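Local coordinates for UPF0434 family protein (Haloferax volcanii, PDB 6F5Z) that probably acts as a Trm112-type activator, a small zinc-ribbon-like partner that binds and supports methyltransferases involved in translation, and here pairs with a putative methyltransferase, at residues L9-P12 with E17-L20; E21-D26 with E32-G37. All blocks are in the same frame, centred on the assembly; numbering follows the deposited sequence.

Contact 1 (L9-P12 with E17-L20)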
loop_
_atom_site.group_PDB
_atom_site.type_symbol
_atom_site.label_atom_id
_atom_site.label_comp_id
_atom_site.label_asym_id
_atom_site.label_seq_id
_atom_site.Cartn_x
_atom_site.Cartn_y
_atom_site.Cartn_z
ATOM N N LEU C 9 -1.632 6.828 -26.570
ATOM C CA LEU C 9 -1.365 5.557 -27.212
ATOM C C LEU C 9 -0.132 5.649 -28.097
ATOM O O LEU C 9 0.163 6.715 -28.639
ATOM C CB LEU C 9 -2.560 5.118 -28.067
ATOM C CG LEU C 9 -3.880 4.866 -27.314
ATOM C CD1 LEU C 9 -4.982 4.467 -28.306
ATOM C CD2 LEU C 9 -3.723 3.749 -26.242
ATOM N N CYS C 10 0.559 4.535 -28.253
ATOM C CA CYS C 10 1.712 4.476 -29.124
ATOM C C CYS C 10 1.815 3.116 -29.742
ATOM O O CYS C 10 1.122 2.174 -29.350
ATOM C CB CYS C 10 2.981 4.837 -28.367
ATOM S SG CYS C 10 3.389 3.653 -27.069
ATOM N N ASP C 11 2.655 2.997 -30.793
ATOM C CA ASP C 11 2.838 1.722 -31.428
ATOM C C ASP C 11 3.434 0.736 -30.412
ATOM O O ASP C 11 4.447 1.037 -29.821
ATOM C CB ASP C 11 3.802 1.892 -32.608
ATOM C CG ASP C 11 3.853 0.731 -33.570
ATOM O OD1 ASP C 11 3.774 -0.442 -33.114
ATOM O OD2 ASP C 11 4.048 0.979 -34.783
ATOM N N PRO C 12 2.801 -0.408 -30.147
ATOM C CA PRO C 12 3.373 -1.341 -29.149
ATOM C C PRO C 12 4.732 -1.881 -29.533
ATOM O O PRO C 12 5.490 -2.250 -28.639
ATOM C CB PRO C 12 2.346 -2.473 -29.093
ATOM C CG PRO C 12 1.607 -2.414 -30.422
ATOM C CD PRO C 12 1.548 -0.931 -30.737
ATOM N N GLU C 17 4.957 7.194 -32.441
ATOM C CA GLU C 17 3.676 7.835 -32.652
ATOM C C GLU C 17 2.815 7.064 -33.651
ATOM O O GLU C 17 3.342 6.485 -34.608
ATOM C CB GLU C 17 3.944 9.270 -33.188
ATOM C CG GLU C 17 2.750 10.214 -33.161
ATOM C CD GLU C 17 2.227 10.668 -31.805
ATOM O OE1 GLU C 17 1.078 11.166 -31.762
ATOM O OE2 GLU C 17 2.955 10.542 -30.792
ATOM N N LEU C 18 1.479 7.088 -33.426
ATOM C CA LEU C 18 0.500 6.517 -34.343
ATOM C C LEU C 18 -0.229 7.657 -35.033
ATOM O O LEU C 18 -0.542 8.686 -34.419
ATOM C CB LEU C 18 -0.564 5.686 -33.588
ATOM C CG LEU C 18 0.014 4.463 -32.884
ATOM C CD1 LEU C 18 -0.937 4.024 -31.733
ATOM C CD2 LEU C 18 0.239 3.285 -33.850
ATOM N N GLU C 19 -0.579 7.439 -36.286
ATOM C CA GLU C 19 -1.399 8.354 -37.065
ATOM C C GLU C 19 -2.814 7.770 -37.012
ATOM O O GLU C 19 -3.001 6.600 -37.303
ATOM C CB GLU C 19 -0.891 8.367 -38.530
ATOM C CG GLU C 19 -1.738 9.153 -39.521
ATOM C CD GLU C 19 -1.625 8.720 -40.976
ATOM O OE1 GLU C 19 -2.617 8.895 -41.721
ATOM O OE2 GLU C 19 -0.557 8.195 -41.371
ATOM N N LEU C 20 -3.802 8.610 -36.721
ATOM C CA LEU C 20 -5.196 8.186 -36.723
ATOM C C LEU C 20 -5.848 8.495 -38.062
ATOM O O LEU C 20 -5.778 9.649 -38.538
ATOM C CB LEU C 20 -5.967 8.909 -35.592
ATOM C CG LEU C 20 -7.489 8.717 -35.552
ATOM C CD1 LEU C 20 -7.852 7.251 -35.232
ATOM C CD2 LEU C 20 -8.116 9.646 -34.569
HETATM O O HOH W 1 0.423 8.127 -30.981
#
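Leu18 carries nearly all the apolar contact, laying its branched end against the backbone of Leu9, Cys10 and Asp11 as they run past. Its CD1 sits 3.5 Å from Cys10 C, pressing on the peptide link to Asp11, and the same methyl reaches back to the side chain of Leu9, 4.2 Å from CB. The other branch leans toward Asp11: Leu18 CD2 lies 4.0 Å from Asp11 CB, and Leu18 CG is 3.7 Å from Asp11 N. With CG anti to its own carbonyl carbon (chi1 -64°), Leu18 lays its branched end flat over one face of the Cys10-Asp11 peptide, CD1 over Cys10 C and CD2 further along toward Asp11 CA.

This is the turn that leads into the first strand, 18-22, of the antiparallel sheet of a Trm112-like domain, a family grouped with the zinc beta-ribbons. The 9-12 loop also meets the methyltransferase chain, whose Phe99 packs on Leu9, and backbone hydrogen bonds join Cys10 to that chain.

No direct hydrogen bond spans the two segments; a water does the polar work. It donates to Leu9 O at 2.7 Å and accepts from Leu18 N at 2.9 Å, bridging loop and strand beside the leucine. The carboxylate of Asp11 turns elsewhere, OD2 bonding to Thr40 OG1 and OD1 to Tyr44 OH and Leu13 N.

Contact 2 (E21-D26 with E32-G37)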
loop_
_atom_site.group_PDB
_atom_site.type_symbol
_atom_site.label_atom_id
_atom_site.label_comp_id
_atom_site.label_asym_id
_atom_site.label_seq_id
_atom_site.Cartn_x
_atom_site.Cartn_y
_atom_site.Cartn_z
ATOM N N GLU C 21 -6.530 7.488 -38.626
ATOM C CA GLU C 21 -7.398 7.614 -39.791
ATOM C C GLU C 21 -8.809 7.266 -39.295
ATOM O O GLU C 21 -9.009 6.220 -38.648
ATOM C CB GLU C 21 -7.015 6.658 -40.919
ATOM C CG GLU C 21 -5.692 6.996 -41.571
ATOM C CD GLU C 21 -5.424 6.195 -42.834
ATOM O OE1 GLU C 21 -6.159 5.213 -43.096
ATOM O OE2 GLU C 21 -4.425 6.511 -43.521
ATOM N N VAL C 22 -9.799 8.125 -39.593
ATOM C CA VAL C 22 -11.170 7.906 -39.136
ATOM C C VAL C 22 -12.093 7.583 -40.299
ATOM O O VAL C 22 -12.137 8.335 -41.282
ATOM C CB VAL C 22 -11.661 9.167 -38.376
ATOM C CG1 VAL C 22 -13.102 9.034 -37.925
ATOM C CG2 VAL C 22 -10.781 9.475 -37.170
ATOM N N ASP C 23 -12.855 6.495 -40.172
ATOM C CA ASP C 23 -13.864 6.165 -41.154
ATOM C C ASP C 23 -15.249 6.427 -40.641
ATOM O O ASP C 23 -16.127 6.712 -41.437
ATOM C CB ASP C 23 -13.744 4.728 -41.637
ATOM C CG ASP C 23 -12.536 4.579 -42.500
ATOM O OD1 ASP C 23 -12.510 5.199 -43.600
ATOM O OD2 ASP C 23 -11.587 3.953 -42.053
ATOM N N GLU C 24 -15.467 6.340 -39.324
ATOM C CA GLU C 24 -16.780 6.595 -38.727
ATOM C C GLU C 24 -16.588 7.113 -37.321
ATOM O O GLU C 24 -15.786 6.534 -36.565
ATOM C CB GLU C 24 -17.638 5.308 -38.685
ATOM C CG GLU C 24 -19.037 5.511 -38.117
ATOM C CD GLU C 24 -19.850 4.250 -37.946
ATOM O OE1 GLU C 24 -19.345 3.145 -38.256
ATOM O OE2 GLU C 24 -20.998 4.363 -37.473
ATOM N N ARG C 25 -17.308 8.178 -36.963
ATOM C CA ARG C 25 -17.189 8.755 -35.631
ATOM C C ARG C 25 -18.522 9.276 -35.141
ATOM O O ARG C 25 -19.436 9.500 -35.948
ATOM C CB ARG C 25 -16.140 9.878 -35.627
ATOM C CG ARG C 25 -16.540 11.136 -36.422
ATOM C CD ARG C 25 -15.469 12.225 -36.418
ATOM N NE ARG C 25 -15.067 12.540 -35.040
ATOM C CZ ARG C 25 -13.821 12.795 -34.652
ATOM N NH1 ARG C 25 -12.832 12.840 -35.546
ATOM N NH2 ARG C 25 -13.546 12.977 -33.369
ATOM N N ASP C 26 -18.599 9.506 -33.838
ATOM C CA ASP C 26 -19.782 10.114 -33.219
ATOM C C ASP C 26 -19.244 11.087 -32.202
ATOM O O ASP C 26 -18.990 10.713 -31.046
ATOM C CB ASP C 26 -20.668 9.036 -32.566
ATOM C CG ASP C 26 -21.935 9.555 -31.904
ATOM O OD1 ASP C 26 -22.148 10.793 -31.899
ATOM O OD2 ASP C 26 -22.683 8.735 -31.331
ATOM N N GLU C 32 -14.958 3.551 -36.309
ATOM C CA GLU C 32 -14.236 2.775 -37.300
ATOM C C GLU C 32 -13.053 3.594 -37.769
ATOM O O GLU C 32 -13.188 4.800 -37.931
ATOM C CB GLU C 32 -15.126 2.433 -38.505
ATOM C CG GLU C 32 -16.321 1.577 -38.155
ATOM C CD GLU C 32 -16.035 0.200 -37.574
ATOM O OE1 GLU C 32 -14.959 -0.367 -37.899
ATOM O OE2 GLU C 32 -16.955 -0.369 -36.937
ATOM N N GLY C 33 -11.923 2.934 -37.988
ATOM C CA GLY C 33 -10.730 3.636 -38.409
ATOM C C GLY C 33 -9.516 2.781 -38.143
ATOM O O GLY C 33 -9.631 1.557 -38.038
ATOM N N ARG C 34 -8.367 3.430 -38.077
ATOM C CA ARG C 34 -7.155 2.688 -37.808
ATOM C C ARG C 34 -6.100 3.622 -37.250
ATOM O O ARG C 34 -6.142 4.830 -37.475
ATOM C CB ARG C 34 -6.646 1.958 -39.070
ATOM C CG ARG C 34 -6.290 2.902 -40.204
ATOM C CD ARG C 34 -6.407 2.250 -41.601
ATOM N NE ARG C 34 -7.723 1.641 -41.757
ATOM C CZ ARG C 34 -8.841 2.319 -42.041
ATOM N NH1 ARG C 34 -8.786 3.612 -42.342
ATOM N NH2 ARG C 34 -10.009 1.700 -42.053
ATOM N N LEU C 35 -5.143 3.037 -36.534
ATOM C CA LEU C 35 -3.994 3.718 -35.980
ATOM C C LEU C 35 -2.793 3.152 -36.723
ATOM O O LEU C 35 -2.629 1.930 -36.760
ATOM C CB LEU C 35 -3.905 3.402 -34.461
ATOM C CG LEU C 35 -4.948 4.172 -33.662
ATOM C CD1 LEU C 35 -5.181 3.521 -32.270
ATOM C CD2 LEU C 35 -4.534 5.636 -33.469
ATOM N N ILE C 36 -2.018 4.008 -37.376
ATOM C CA ILE C 36 -0.913 3.543 -38.208
ATOM C C ILE C 36 0.416 3.954 -37.640
ATOM O O ILE C 36 0.621 5.125 -37.350
ATOM C CB ILE C 36 -1.092 4.076 -39.654
ATOM C CG1 ILE C 36 -2.457 3.658 -40.245
ATOM C CG2 ILE C 36 0.068 3.571 -40.550
ATOM C CD1 ILE C 36 -2.815 4.306 -41.576
ATOM N N GLY C 37 1.308 2.976 -37.463
ATOM C CA GLY C 37 2.640 3.251 -36.960
ATOM C C GLY C 37 3.407 4.164 -37.908
ATOM O O GLY C 37 3.612 3.796 -39.064
HETATM O O HOH W 2 -19.519 0.533 -37.249
#
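The guanidinium of Arg34 is met at its edge, near its own plane, by two carboxylates, those of Glu21 and Asp23. NH1 and NH2 both close on a single oxygen, Asp23 OD2, each at 2.8 Å; NH1 meets the syn lone pair of OD2, while NH2 comes to the same syn side but 29° out of the carboxylate plane. NH1 also donates to the anti lone pair of Glu21 OE1 at 3.2 Å, so it bridges both acids. Arg34 gets there by setting CG between its backbone N and carbonyl carbon (chi1 62°) and bending at chi3. Glu21 OE2, beyond the salt bridge, lies 3.4 Å from Ile36 CD1.

In the backbone, Glu21 and Arg34 form an antiparallel hydrogen-bonded pair, joined N to O both ways. Then comes a classic beta bulge: Asp23 N (2.8 Å) and Glu24 N (3.1 Å) both donate to Glu32 O, from the same face of its carbonyl plane. At Gly33, opposite Val22, a beta carbon would run into Glu21 O.

At the bulge itself the side chains of Glu24 and Glu32 run side by side, their carboxylates bridged by a water that donates to both; Glu32 OE2 also takes the backbone N-H of Asp48. Were Arg34 an alanine, the Glu21 and Asp23 carboxylates would probably be left without the cation they share. With so many acids at this surface, one arginine probably offsets only part of the negative charge, a surplus in keeping with a halophilic protein.

From the N terminus, the chain first closes the short loop of contact 1, where 9-12 meets the start of strand 18-22. It runs on along that strand into contact 2, whose hairpin-like excursion through strands 24-26 and 29-31 returns as 33-37. The two loops therefore follow in series, neither enclosing nor crossing the other. Strand 18-22 is common to both, and its middle joins them: Glu19 O probably accepts a hydrogen bond from Ile36 N at 2.8 Å. Contact 1 ties the loop facing the methyltransferase chain to one end of an outermost strand of the sheet; contact 2 pairs the other end with strand 33-37 and leads into the small two-stranded sheet.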